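Local coordinates for protein beta-glycosidase (Bacteroides caccae, PDB 6T2R) that probably hydrolyses beta-glycosidic bonds within glycan chains, as a family 16 glycoside hydrolase linked to the endo-acting breakdown of mucin O-glycans by gut bacteria, at residues A40-P51 and S62-M70; R71-V81 and L249-W257. One frame throughout, in Å; residues are numbered along the deposited sequence.

From the N terminus, contact 1 comes first: residues 40-51 are met by residues 62-70 after a linker of ten residues, which closes a short loop at the surface. The chain runs straight on into 71-81, whose tight turn leads into strand 74-81; contact 2 pairs that strand with 251-257 of the segment 249-257, closing a loop of 167 residues. The two loops lie in series, neither enclosing nor crossing the other. Strands 68-71 and 74-81 form a hairpin, in which Glu69 pairs with Ile76 and Cys67 with Lys78, so the local loop of contact 1 is tied to the C-terminal strand of contact 2.

Contact 1: A40-P51 and S62-M70; sequences AEPDTSVWSRIP and SFDDRCYEM
Ala40 opens the contact with its carbonyl oxygen, which lies 3.3 Å from CG of Met70. The bend of Met70 at chi2 (-62°) turns its sulfur toward Pro42: SD sits 3.8 Å from CD of that proline, whose own ring also touches Leu97 of strand 92-98. Beyond Pro42 the chain swings away, and it returns at Arg49.

Arg49 is the centre of the contact. Its chain runs extended from CG to NE over one face of the Tyr68 ring, so that CD makes a CH-pi contact and the guanidinium stacks flat on the ring, planes 5° apart and centres 3.9 Å apart, a cation-pi pair. The in-plane edge is left for anions and carbonyls: NH1 donates to OD1 of Asp65 at 2.7 Å in a straight salt bridge, with the carboxylate turned nearly perpendicular, and makes a weak bond to the carbonyl of Phe63. Stack and salt bridge together fix the rotation of the group.

At Ile50 the backbone takes over. One water accepts from Ser62 N and lies 2.9 Å from Ile50 O and within bonding distance of Tyr68 OH, bridging the two segments. Pro51 ends the segment with CB 4.0 Å from CZ of Phe63. The core is thus a cation-pi stack of arginine on tyrosine combined with a salt bridge at the guanidinium edge; it ties the segment leading through strand 48-49, which pairs with strand 92-98, to the start of the 68-71/74-81 hairpin of the family 16 beta-sandwich.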
# COMPACT_ATOMS: atom_id res chain seq x y z
N ALA A 40 -1.48 -15.08 -16.62
CA ALA A 40 -0.17 -15.72 -16.43
C ALA A 40 0.77 -14.77 -15.66
O ALA A 40 1.72 -15.26 -15.05
CB ALA A 40 0.38 -16.07 -17.79
N GLU A 41 0.52 -13.47 -15.73
CA GLU A 41 1.38 -12.45 -15.09
C GLU A 41 0.59 -11.18 -14.76
O GLU A 41 -0.49 -10.96 -15.29
CB GLU A 41 2.50 -12.08 -16.05
CG GLU A 41 2.00 -11.45 -17.33
CD GLU A 41 2.97 -11.65 -18.47
OE1 GLU A 41 3.70 -10.68 -18.83
OE2 GLU A 41 3.03 -12.80 -18.96
N PRO A 42 1.13 -10.30 -13.90
CA PRO A 42 0.55 -8.98 -13.68
C PRO A 42 0.33 -8.26 -15.01
O PRO A 42 1.18 -8.34 -15.88
CB PRO A 42 1.61 -8.29 -12.82
CG PRO A 42 2.21 -9.43 -12.01
CD PRO A 42 2.32 -10.53 -13.04
N ASP A 43 -0.83 -7.64 -15.13
CA ASP A 43 -1.23 -6.83 -16.32
C ASP A 43 -0.18 -5.73 -16.51
O ASP A 43 -0.04 -4.88 -15.60
CB ASP A 43 -2.63 -6.29 -16.08
CG ASP A 43 -3.15 -5.44 -17.21
OD1 ASP A 43 -2.39 -5.16 -18.12
OD2 ASP A 43 -4.31 -5.05 -17.14
N THR A 44 0.54 -5.75 -17.64
CA THR A 44 1.76 -4.93 -17.83
C THR A 44 1.36 -3.50 -18.13
O THR A 44 2.23 -2.62 -18.04
CB THR A 44 2.67 -5.45 -18.95
OG1 THR A 44 1.83 -5.65 -20.09
CG2 THR A 44 3.36 -6.73 -18.57
N SER A 45 0.09 -3.30 -18.47
CA SER A 45 -0.47 -1.96 -18.70
C SER A 45 -0.83 -1.32 -17.35
O SER A 45 -1.19 -0.15 -17.33
CB SER A 45 -1.66 -2.02 -19.57
OG SER A 45 -2.77 -2.52 -18.85
N VAL A 46 -0.72 -2.04 -16.25
CA VAL A 46 -1.11 -1.48 -14.93
C VAL A 46 0.08 -1.51 -13.99
O VAL A 46 0.28 -0.51 -13.30
CB VAL A 46 -2.31 -2.25 -14.34
CG1 VAL A 46 -2.50 -1.91 -12.87
CG2 VAL A 46 -3.58 -1.97 -15.13
N TRP A 47 0.78 -2.65 -13.95
CA TRP A 47 1.82 -2.99 -12.94
C TRP A 47 3.21 -3.04 -13.57
O TRP A 47 3.34 -3.40 -14.77
CB TRP A 47 1.51 -4.33 -12.29
CG TRP A 47 0.20 -4.37 -11.59
CD1 TRP A 47 -0.94 -5.00 -12.00
CD2 TRP A 47 -0.11 -3.79 -10.32
NE1 TRP A 47 -1.94 -4.83 -11.08
CE2 TRP A 47 -1.46 -4.10 -10.03
CE3 TRP A 47 0.61 -3.03 -9.40
CZ2 TRP A 47 -2.09 -3.71 -8.85
CZ3 TRP A 47 -0.02 -2.63 -8.24
CH2 TRP A 47 -1.35 -2.95 -7.98
N SER A 48 4.21 -2.69 -12.78
CA SER A 48 5.65 -2.92 -13.03
C SER A 48 6.25 -3.41 -11.72
O SER A 48 5.71 -3.06 -10.60
CB SER A 48 6.33 -1.64 -13.50
OG SER A 48 5.70 -1.09 -14.64
N ARG A 49 7.30 -4.22 -11.82
CA ARG A 49 8.10 -4.65 -10.65
C ARG A 49 8.81 -3.43 -10.07
O ARG A 49 9.20 -2.52 -10.85
CB ARG A 49 9.09 -5.76 -11.01
CG ARG A 49 8.42 -7.05 -11.43
CD ARG A 49 9.40 -8.21 -11.57
NE ARG A 49 8.66 -9.42 -11.88
CZ ARG A 49 9.19 -10.59 -12.26
NH1 ARG A 49 10.49 -10.77 -12.33
NH2 ARG A 49 8.39 -11.59 -12.51
N ILE A 50 8.96 -3.42 -8.75
CA ILE A 50 9.58 -2.26 -8.08
C ILE A 50 11.09 -2.45 -8.12
O ILE A 50 11.61 -3.44 -7.62
CB ILE A 50 9.06 -2.09 -6.63
CG1 ILE A 50 7.55 -1.80 -6.56
CG2 ILE A 50 9.87 -1.03 -5.91
CD1 ILE A 50 6.97 -1.92 -5.17
N PRO A 51 11.85 -1.42 -8.54
CA PRO A 51 13.30 -1.52 -8.50
C PRO A 51 13.87 -1.30 -7.09
O PRO A 51 13.19 -0.74 -6.22
CB PRO A 51 13.74 -0.40 -9.46
CG PRO A 51 12.64 0.65 -9.37
CD PRO A 51 11.38 -0.11 -9.03
N SER A 62 13.49 -6.29 -5.90
CA SER A 62 14.25 -7.18 -6.83
C SER A 62 13.43 -7.51 -8.06
O SER A 62 12.19 -7.66 -7.93
CB SER A 62 14.67 -8.42 -6.12
OG SER A 62 15.17 -9.38 -7.02
N PHE A 63 14.10 -7.67 -9.20
CA PHE A 63 13.50 -8.16 -10.47
C PHE A 63 13.58 -9.69 -10.52
O PHE A 63 13.03 -10.28 -11.43
CB PHE A 63 14.14 -7.49 -11.69
CG PHE A 63 13.83 -6.02 -11.83
CD1 PHE A 63 12.77 -5.44 -11.15
CD2 PHE A 63 14.60 -5.22 -12.64
CE1 PHE A 63 12.50 -4.09 -11.28
CE2 PHE A 63 14.32 -3.87 -12.78
CZ PHE A 63 13.27 -3.31 -12.11
N ASP A 64 14.15 -10.33 -9.50
CA ASP A 64 14.31 -11.81 -9.46
C ASP A 64 12.94 -12.50 -9.54
O ASP A 64 12.11 -12.28 -8.63
CB ASP A 64 15.04 -12.27 -8.20
CG ASP A 64 15.63 -13.64 -8.42
OD1 ASP A 64 14.88 -14.53 -8.92
OD2 ASP A 64 16.84 -13.80 -8.16
N ASP A 65 12.78 -13.40 -10.51
CA ASP A 65 11.53 -14.17 -10.73
C ASP A 65 11.16 -14.98 -9.49
O ASP A 65 9.98 -15.29 -9.29
CB ASP A 65 11.65 -15.08 -11.95
CG ASP A 65 11.60 -14.32 -13.25
OD1 ASP A 65 11.01 -13.22 -13.25
OD2 ASP A 65 12.14 -14.83 -14.24
N ARG A 66 12.12 -15.29 -8.65
CA ARG A 66 11.84 -16.09 -7.44
C ARG A 66 11.08 -15.25 -6.41
O ARG A 66 10.74 -15.82 -5.35
CB ARG A 66 13.14 -16.65 -6.87
CG ARG A 66 13.76 -17.76 -7.71
CD ARG A 66 15.13 -18.14 -7.19
NE ARG A 66 15.96 -16.95 -7.23
CZ ARG A 66 17.16 -16.79 -6.64
NH1 ARG A 66 17.72 -17.75 -5.93
NH2 ARG A 66 17.80 -15.64 -6.77
N CYS A 67 10.83 -13.97 -6.67
CA CYS A 67 10.11 -13.09 -5.71
C CYS A 67 8.63 -12.93 -6.11
O CYS A 67 7.87 -12.25 -5.39
CB CYS A 67 10.83 -11.76 -5.59
SG CYS A 67 12.44 -11.88 -4.76
N TYR A 68 8.22 -13.51 -7.22
CA TYR A 68 6.91 -13.27 -7.88
C TYR A 68 6.29 -14.60 -8.28
O TYR A 68 7.03 -15.48 -8.73
CB TYR A 68 7.09 -12.40 -9.12
CG TYR A 68 7.72 -11.07 -8.80
CD1 TYR A 68 9.09 -10.94 -8.69
CD2 TYR A 68 6.93 -9.96 -8.59
CE1 TYR A 68 9.67 -9.72 -8.40
CE2 TYR A 68 7.49 -8.74 -8.25
CZ TYR A 68 8.86 -8.61 -8.18
OH TYR A 68 9.40 -7.40 -7.90
N GLU A 69 4.99 -14.76 -8.08
CA GLU A 69 4.22 -15.93 -8.56
C GLU A 69 2.77 -15.53 -8.82
O GLU A 69 2.26 -14.67 -8.11
CB GLU A 69 4.34 -17.08 -7.57
CG GLU A 69 3.91 -18.38 -8.19
CD GLU A 69 3.91 -19.57 -7.25
OE1 GLU A 69 3.30 -20.60 -7.62
OE2 GLU A 69 4.51 -19.45 -6.14
N MET A 70 2.16 -16.05 -9.89
CA MET A 70 0.68 -16.12 -10.04
C MET A 70 0.28 -17.56 -9.73
O MET A 70 0.87 -18.49 -10.31
CB MET A 70 0.23 -15.73 -11.45
CG MET A 70 0.83 -14.47 -11.94
SD MET A 70 0.39 -13.03 -10.91
CE MET A 70 -1.30 -12.77 -11.45
O HOH W 1 10.47 -5.63 -6.03

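Contact 2: R71-V81 and L249-W257; sequences RNGLLILKGIV and LPVEMEVDW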
# COMPACT_ATOMS: atom_id res chain seq x y z
N ARG A 71 -0.63 -17.75 -8.79
CA ARG A 71 -1.02 -19.08 -8.28
C ARG A 71 -2.51 -19.06 -7.95
O ARG A 71 -2.92 -18.32 -7.03
CB ARG A 71 -0.18 -19.40 -7.05
CG ARG A 71 -0.56 -20.71 -6.42
CD ARG A 71 0.54 -21.15 -5.48
NE ARG A 71 0.42 -20.48 -4.22
CZ ARG A 71 1.42 -19.98 -3.50
NH1 ARG A 71 2.68 -20.02 -3.89
NH2 ARG A 71 1.11 -19.41 -2.35
N ASN A 72 -3.30 -19.84 -8.67
CA ASN A 72 -4.69 -20.12 -8.22
C ASN A 72 -5.52 -18.83 -8.37
O ASN A 72 -6.32 -18.59 -7.50
CB ASN A 72 -4.65 -20.61 -6.75
CG ASN A 72 -5.88 -21.36 -6.30
OD1 ASN A 72 -6.78 -21.65 -7.09
ND2 ASN A 72 -5.90 -21.72 -5.03
N GLY A 73 -5.22 -17.98 -9.36
CA GLY A 73 -5.79 -16.62 -9.52
C GLY A 73 -5.41 -15.65 -8.40
O GLY A 73 -6.10 -14.63 -8.29
N LEU A 74 -4.33 -15.92 -7.65
CA LEU A 74 -3.72 -15.02 -6.63
C LEU A 74 -2.37 -14.48 -7.10
O LEU A 74 -1.51 -15.27 -7.59
CB LEU A 74 -3.48 -15.81 -5.34
CG LEU A 74 -4.71 -16.33 -4.62
CD1 LEU A 74 -4.30 -16.94 -3.30
CD2 LEU A 74 -5.73 -15.21 -4.40
N LEU A 75 -2.10 -13.20 -6.83
CA LEU A 75 -0.72 -12.67 -6.95
C LEU A 75 0.08 -13.07 -5.69
O LEU A 75 -0.46 -12.97 -4.63
CB LEU A 75 -0.77 -11.15 -7.11
CG LEU A 75 0.58 -10.45 -6.90
CD1 LEU A 75 1.50 -10.76 -8.08
CD2 LEU A 75 0.39 -8.94 -6.70
N ILE A 76 1.33 -13.49 -5.84
CA ILE A 76 2.22 -13.93 -4.71
C ILE A 76 3.47 -13.09 -4.79
O ILE A 76 4.11 -13.09 -5.84
CB ILE A 76 2.59 -15.41 -4.81
CG1 ILE A 76 1.37 -16.26 -5.14
CG2 ILE A 76 3.29 -15.87 -3.54
CD1 ILE A 76 0.35 -16.24 -4.05
N LEU A 77 3.79 -12.39 -3.73
CA LEU A 77 5.04 -11.60 -3.65
C LEU A 77 5.82 -12.16 -2.49
O LEU A 77 5.14 -12.41 -1.47
CB LEU A 77 4.67 -10.14 -3.41
CG LEU A 77 3.93 -9.47 -4.57
CD1 LEU A 77 3.41 -8.10 -4.14
CD2 LEU A 77 4.84 -9.34 -5.78
N LYS A 78 7.12 -12.44 -2.66
CA LYS A 78 7.88 -13.27 -1.67
C LYS A 78 9.09 -12.49 -1.18
O LYS A 78 9.57 -11.62 -1.92
CB LYS A 78 8.33 -14.61 -2.25
CG LYS A 78 7.24 -15.35 -3.01
CD LYS A 78 7.74 -16.49 -3.91
CE LYS A 78 6.61 -17.04 -4.75
NZ LYS A 78 7.07 -18.19 -5.57
N GLY A 79 9.47 -12.77 0.05
CA GLY A 79 10.76 -12.38 0.64
C GLY A 79 11.63 -13.63 0.81
O GLY A 79 11.14 -14.59 1.39
N ILE A 80 12.86 -13.62 0.30
CA ILE A 80 13.77 -14.80 0.29
C ILE A 80 15.19 -14.36 0.68
O ILE A 80 15.56 -13.18 0.53
CB ILE A 80 13.76 -15.45 -1.10
CG1 ILE A 80 14.40 -14.53 -2.15
CG2 ILE A 80 12.35 -15.87 -1.49
CD1 ILE A 80 14.30 -15.03 -3.56
N VAL A 81 15.97 -15.32 1.14
CA VAL A 81 17.43 -15.16 1.35
C VAL A 81 18.06 -15.02 -0.03
O VAL A 81 17.75 -15.86 -0.87
CB VAL A 81 18.03 -16.35 2.08
CG1 VAL A 81 19.49 -16.05 2.38
CG2 VAL A 81 17.26 -16.72 3.34
N LEU A 249 12.09 -17.67 6.48
CA LEU A 249 12.01 -17.48 5.01
C LEU A 249 12.06 -18.84 4.30
O LEU A 249 12.57 -19.81 4.85
CB LEU A 249 13.16 -16.58 4.56
CG LEU A 249 13.26 -15.26 5.32
CD1 LEU A 249 14.32 -14.38 4.69
CD2 LEU A 249 11.94 -14.53 5.38
N PRO A 250 11.52 -18.93 3.07
CA PRO A 250 10.90 -17.79 2.39
C PRO A 250 9.52 -17.44 2.99
O PRO A 250 8.95 -18.24 3.72
CB PRO A 250 10.78 -18.27 0.94
CG PRO A 250 10.55 -19.75 1.09
CD PRO A 250 11.45 -20.14 2.24
N VAL A 251 9.05 -16.22 2.72
CA VAL A 251 7.73 -15.74 3.22
C VAL A 251 6.98 -15.13 2.04
O VAL A 251 7.64 -14.58 1.11
CB VAL A 251 7.92 -14.78 4.39
CG1 VAL A 251 8.48 -13.44 3.94
CG2 VAL A 251 6.63 -14.62 5.16
N GLU A 252 5.66 -15.29 2.04
CA GLU A 252 4.78 -14.73 0.98
C GLU A 252 3.70 -13.83 1.57
O GLU A 252 3.39 -13.93 2.76
CB GLU A 252 3.98 -15.79 0.23
CG GLU A 252 4.61 -17.13 0.18
CD GLU A 252 3.80 -18.06 -0.70
OE1 GLU A 252 4.40 -18.67 -1.57
OE2 GLU A 252 2.58 -18.06 -0.57
N MET A 253 3.19 -12.94 0.72
CA MET A 253 1.88 -12.29 0.88
C MET A 253 1.12 -12.68 -0.38
O MET A 253 1.77 -12.79 -1.43
CB MET A 253 1.95 -10.77 0.99
CG MET A 253 2.71 -10.10 -0.14
SD MET A 253 2.83 -8.28 0.03
CE MET A 253 1.22 -7.94 0.75
N GLU A 254 -0.15 -12.99 -0.22
CA GLU A 254 -1.05 -13.40 -1.33
C GLU A 254 -2.08 -12.30 -1.52
O GLU A 254 -2.72 -11.90 -0.52
CB GLU A 254 -1.76 -14.71 -1.00
CG GLU A 254 -0.88 -15.67 -0.24
CD GLU A 254 -1.60 -16.90 0.25
OE1 GLU A 254 -2.14 -17.63 -0.60
OE2 GLU A 254 -1.60 -17.13 1.50
N VAL A 255 -2.25 -11.88 -2.75
CA VAL A 255 -3.21 -10.81 -3.09
C VAL A 255 -4.28 -11.38 -4.02
O VAL A 255 -3.96 -11.74 -5.18
CB VAL A 255 -2.49 -9.60 -3.68
CG1 VAL A 255 -3.41 -8.41 -3.79
CG2 VAL A 255 -1.25 -9.26 -2.85
N ASP A 256 -5.50 -11.39 -3.51
CA ASP A 256 -6.72 -11.82 -4.23
C ASP A 256 -7.12 -10.76 -5.25
O ASP A 256 -7.39 -11.14 -6.42
CB ASP A 256 -7.81 -12.11 -3.21
CG ASP A 256 -9.02 -12.85 -3.75
OD1 ASP A 256 -8.96 -13.31 -4.91
OD2 ASP A 256 -10.00 -12.92 -3.01
N TRP A 257 -7.21 -9.48 -4.84
CA TRP A 257 -7.68 -8.40 -5.76
C TRP A 257 -7.39 -6.99 -5.23
O TRP A 257 -7.14 -6.81 -4.02
CB TRP A 257 -9.18 -8.51 -6.14
CG TRP A 257 -10.16 -8.73 -5.02
CD1 TRP A 257 -10.83 -9.90 -4.75
CD2 TRP A 257 -10.64 -7.78 -4.04
NE1 TRP A 257 -11.63 -9.75 -3.65
CE2 TRP A 257 -11.56 -8.46 -3.21
CE3 TRP A 257 -10.37 -6.44 -3.75
CZ2 TRP A 257 -12.21 -7.86 -2.13
CZ3 TRP A 257 -10.99 -5.84 -2.67
CH2 TRP A 257 -11.92 -6.52 -1.90
O HOH W 2 -1.44 -19.84 -2.20
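Arg71 and Glu252 reach for each other from opposite directions above an antiparallel strand pair of the beta-sandwich (jelly-roll) fold of family 16. Strands 74-81 and 251-257 run at 155° to each other, and the hydrogen-bonded pairs Leu75-Val255, Leu77-Met253 and Gly79-Val251 each exchange two backbone bonds.

The salt bridge is end-on: NH2 of Arg71 donates to OE2 of Glu252 at 2.7 Å and NH1 to OE1 at 3.2 Å, both on syn lone pairs, with guanidinium and carboxylate planes only 13° apart. A bend at chi3 (81°) brings the guanidinium round to the Glu252 carboxylate, and CD1 of Ile76 lies 3.7 Å above one of its faces, offset toward the rim. NH1 has a second anionic partner in Glu69, so two carboxylates neighbour the arginine, which would be expected to stabilise its charge.

Ile76 and Glu254 stand side by side on the same face as this bridge, the isoleucine's CD1 against the glutamate's CB, while the carboxylate of Glu254 goes on to Arg115 and His117. Leu74 crosses obliquely to its neighbours there, CD1 meeting Glu254 OE1 at 3.5 Å. On the other face the contacts are apolar. Leu75 CB lies 4.1 Å from Val255 CB, the two side chains pointing the same way and both touching Phe37. Next to them Leu77 CB packs on Met253 CG.

Farther along, CG2 of Ile80 packs against CB of Pro250, which follows a cis peptide bond. Back at the charged end, one water accepts from Arg71 NH2 at 2.6 Å and donates to Glu254 OE1 at 2.8 Å.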